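Local atomic coordinates of protein argonaute 5 (Arabidopsis thaliana, PDB entry 4G0O), a protein that probably binds small RNAs in gene regulation, its MID domain recognising their 5' nucleotide through a nucleotide specificity loop. Residues I36-S41 against N123-I128. Numbering follows the deposited sequence.
Sequences IGMCVS and NVALKI
Cys39 and Ala125 meet where two helices of the Rossmann-like MID domain, 27-42 and 118-131, pack against each other, a compact example of how a small residue lets helices approach closely. The axes of the two short segments come within 8.8 Å and cross at -66°, steeply enough to confine the contact to essentially one turn of each helix. The CA atoms of Cys39 and Ala125 stand 4.8 Å apart, and the methyl group of Ala125, directed at the other helix, fits between Cys39 and Met38.

Followed from CB to its tip, Met38 touches the alanine at one point and then turns away. Its CB lies 4.6 Å from Ala125 CB, at the margin of the contact. With CG anti to the backbone N (chi1 178°), the next methylene is brought alongside the alanine methyl, CG to Ala125 CB being 4.0 Å. Bends at chi2 and chi3 then turn the chain aside: SD is already 5.3 Å from Ala125 CB, and the terminal CE is further still. A methylene in mid-chain, not the thioether sulfur, therefore does the touching.

Cys39 makes the deeper approach. No hydrogen bond joins the two segments, and their meeting is apolar and largely buried. Behind it, Cys39 also rests on Phe46 of strand 45-46, while Ile128 and Val124 reach Leu35 one turn back along helix 27-42 and Gln106 of strand 105-108, linking the helix pair to the parallel sheet.

With its sulfur turned opposite the carbonyl carbon (chi1 -74°), Cys39 sets SG between two residues one turn apart: SG touches Ala125 CB at 3.6 Å and, more loosely, the CG2 methyl of Ile128 at 4.2 Å.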
ATOM      1  N   ILE A  36       1.847  -5.285   7.161  1.00 32.17           N
ATOM      2  CA  ILE A  36       1.149  -4.736   8.319  1.00 30.21           C
ATOM      3  C   ILE A  36       1.756  -5.200   9.649  1.00 34.92           C
ATOM      4  O   ILE A  36       1.872  -4.406  10.583  1.00 32.61           O
ATOM      5  CB  ILE A  36      -0.349  -5.037   8.245  1.00 36.21           C
ATOM      6  CG1 ILE A  36      -1.012  -4.020   7.322  1.00 31.69           C
ATOM      7  CG2 ILE A  36      -1.009  -4.983   9.621  1.00 29.05           C
ATOM      8  CD1 ILE A  36      -2.360  -4.460   6.825  1.00 32.93           C
ATOM      9  N   GLY A  37       2.167  -6.467   9.713  1.00 33.24           N
ATOM     10  CA  GLY A  37       2.858  -6.994  10.876  1.00 32.30           C
ATOM     11  C   GLY A  37       4.164  -6.257  11.117  1.00 33.41           C
ATOM     12  O   GLY A  37       4.547  -6.006  12.254  1.00 32.56           O
ATOM     13  N   MET A  38       4.840  -5.904  10.028  1.00 35.26           N
ATOM     14  CA  MET A  38       6.065  -5.109  10.083  1.00 32.11           C
ATOM     15  C   MET A  38       5.777  -3.644  10.473  1.00 35.08           C
ATOM     16  O   MET A  38       6.486  -3.070  11.300  1.00 36.93           O
ATOM     17  CB  MET A  38       6.812  -5.204   8.742  1.00 31.19           C
ATOM     18  CG  MET A  38       8.091  -4.387   8.652  1.00 31.41           C
ATOM     19  SD  MET A  38       9.333  -4.759   9.926  1.00 31.91           S
ATOM     20  CE  MET A  38       9.939  -6.377   9.395  1.00 27.92           C
ATOM     21  N   CYS A  39       4.740  -3.039   9.892  1.00 37.91           N
ATOM     22  CA  CYS A  39       4.312  -1.711  10.332  1.00 33.92           C
ATOM     23  C   CYS A  39       4.025  -1.737  11.832  1.00 33.18           C
ATOM     24  O   CYS A  39       4.453  -0.857  12.575  1.00 32.98           O
ATOM     25  CB  CYS A  39       3.051  -1.253   9.582  1.00 27.79           C
ATOM     26  SG  CYS A  39       3.296  -0.753   7.830  1.00 26.75           S
ATOM     27  N   VAL A  40       3.297  -2.759  12.274  1.00 33.59           N
ATOM     28  CA  VAL A  40       2.856  -2.816  13.663  1.00 34.00           C
ATOM     29  C   VAL A  40       4.005  -3.066  14.645  1.00 33.48           C
ATOM     30  O   VAL A  40       4.097  -2.405  15.676  1.00 32.42           O
ATOM     31  CB  VAL A  40       1.707  -3.821  13.863  1.00 34.86           C
ATOM     32  CG1 VAL A  40       1.603  -4.244  15.328  1.00 31.22           C
ATOM     33  CG2 VAL A  40       0.392  -3.191  13.384  1.00 30.96           C
ATOM     34  N   SER A  41       4.901  -3.988  14.309  1.00 34.46           N
ATOM     35  CA  SER A  41       6.064  -4.231  15.169  1.00 36.33           C
ATOM     36  C   SER A  41       6.891  -2.962  15.369  1.00 34.03           C
ATOM     37  O   SER A  41       7.554  -2.810  16.392  1.00 34.47           O
ATOM     38  CB  SER A  41       6.960  -5.329  14.595  1.00 34.15           C
ATOM     39  OG  SER A  41       7.420  -4.969  13.301  1.00 37.87           O
ATOM     40  N   ASN A 123      11.534  -0.918   5.048  1.00 31.50           N
ATOM     41  CA  ASN A 123      11.541   0.333   4.275  1.00 32.84           C
ATOM     42  C   ASN A 123      10.153   0.868   3.911  1.00 28.51           C
ATOM     43  O   ASN A 123       9.854   2.041   4.126  1.00 31.17           O
ATOM     44  CB  ASN A 123      12.358   0.161   2.991  1.00 32.71           C
ATOM     45  CG  ASN A 123      13.836   0.089   3.254  1.00 45.17           C
ATOM     46  OD1 ASN A 123      14.470   1.105   3.540  1.00 56.14           O
ATOM     47  ND2 ASN A 123      14.406  -1.110   3.149  1.00 45.23           N
ATOM     48  N   VAL A 124       9.322   0.006   3.341  1.00 25.02           N
ATOM     49  CA  VAL A 124       7.946   0.368   3.008  1.00 25.94           C
ATOM     50  C   VAL A 124       7.155   0.784   4.242  1.00 25.13           C
ATOM     51  O   VAL A 124       6.438   1.788   4.216  1.00 28.54           O
ATOM     52  CB  VAL A 124       7.238  -0.793   2.284  1.00 26.14           C
ATOM     53  CG1 VAL A 124       5.735  -0.523   2.120  1.00 22.56           C
ATOM     54  CG2 VAL A 124       7.914  -1.043   0.946  1.00 26.80           C
ATOM     55  N   ALA A 125       7.283   0.024   5.322  1.00 26.62           N
ATOM     56  CA  ALA A 125       6.577   0.343   6.568  1.00 28.23           C
ATOM     57  C   ALA A 125       6.867   1.768   7.059  1.00 21.53           C
ATOM     58  O   ALA A 125       5.965   2.488   7.463  1.00 24.72           O
ATOM     59  CB  ALA A 125       6.913  -0.678   7.656  1.00 24.38           C
ATOM     60  N   LEU A 126       8.123   2.183   7.001  1.00 27.44           N
ATOM     61  CA  LEU A 126       8.487   3.524   7.461  1.00 22.58           C
ATOM     62  C   LEU A 126       7.944   4.579   6.496  1.00 26.13           C
ATOM     63  O   LEU A 126       7.512   5.653   6.924  1.00 23.94           O
ATOM     64  CB  LEU A 126      10.001   3.654   7.573  1.00 25.56           C
ATOM     65  CG  LEU A 126      10.666   2.876   8.711  1.00 28.47           C
ATOM     66  CD1 LEU A 126      12.155   2.681   8.417  1.00 25.29           C
ATOM     67  CD2 LEU A 126      10.461   3.609  10.035  1.00 26.37           C
ATOM     68  N   LYS A 127       7.975   4.265   5.199  1.00 22.43           N
ATOM     69  CA  LYS A 127       7.377   5.130   4.181  1.00 25.52           C
ATOM     70  C   LYS A 127       5.888   5.281   4.442  1.00 24.39           C
ATOM     71  O   LYS A 127       5.360   6.377   4.387  1.00 25.82           O
ATOM     72  CB  LYS A 127       7.609   4.567   2.777  1.00 30.09           C
ATOM     73  CG  LYS A 127       9.082   4.473   2.355  1.00 29.96           C
ATOM     74  CD  LYS A 127       9.201   3.632   1.090  1.00 31.38           C
ATOM     75  CE  LYS A 127      10.625   3.595   0.546  1.00 37.09           C
ATOM     76  NZ  LYS A 127      10.705   2.747  -0.694  1.00 44.37           N
ATOM     77  N   ILE A 128       5.218   4.172   4.745  1.00 23.05           N
ATOM     78  CA  ILE A 128       3.793   4.208   5.072  1.00 24.44           C
ATOM     79  C   ILE A 128       3.488   5.017   6.338  1.00 23.89           C
ATOM     80  O   ILE A 128       2.487   5.710   6.389  1.00 28.74           O
ATOM     81  CB  ILE A 128       3.203   2.774   5.173  1.00 27.24           C
ATOM     82  CG1 ILE A 128       2.964   2.192   3.774  1.00 21.97           C
ATOM     83  CG2 ILE A 128       1.899   2.760   5.950  1.00 28.04           C
ATOM     84  CD1 ILE A 128       2.745   0.698   3.795  1.00 25.65           C
TER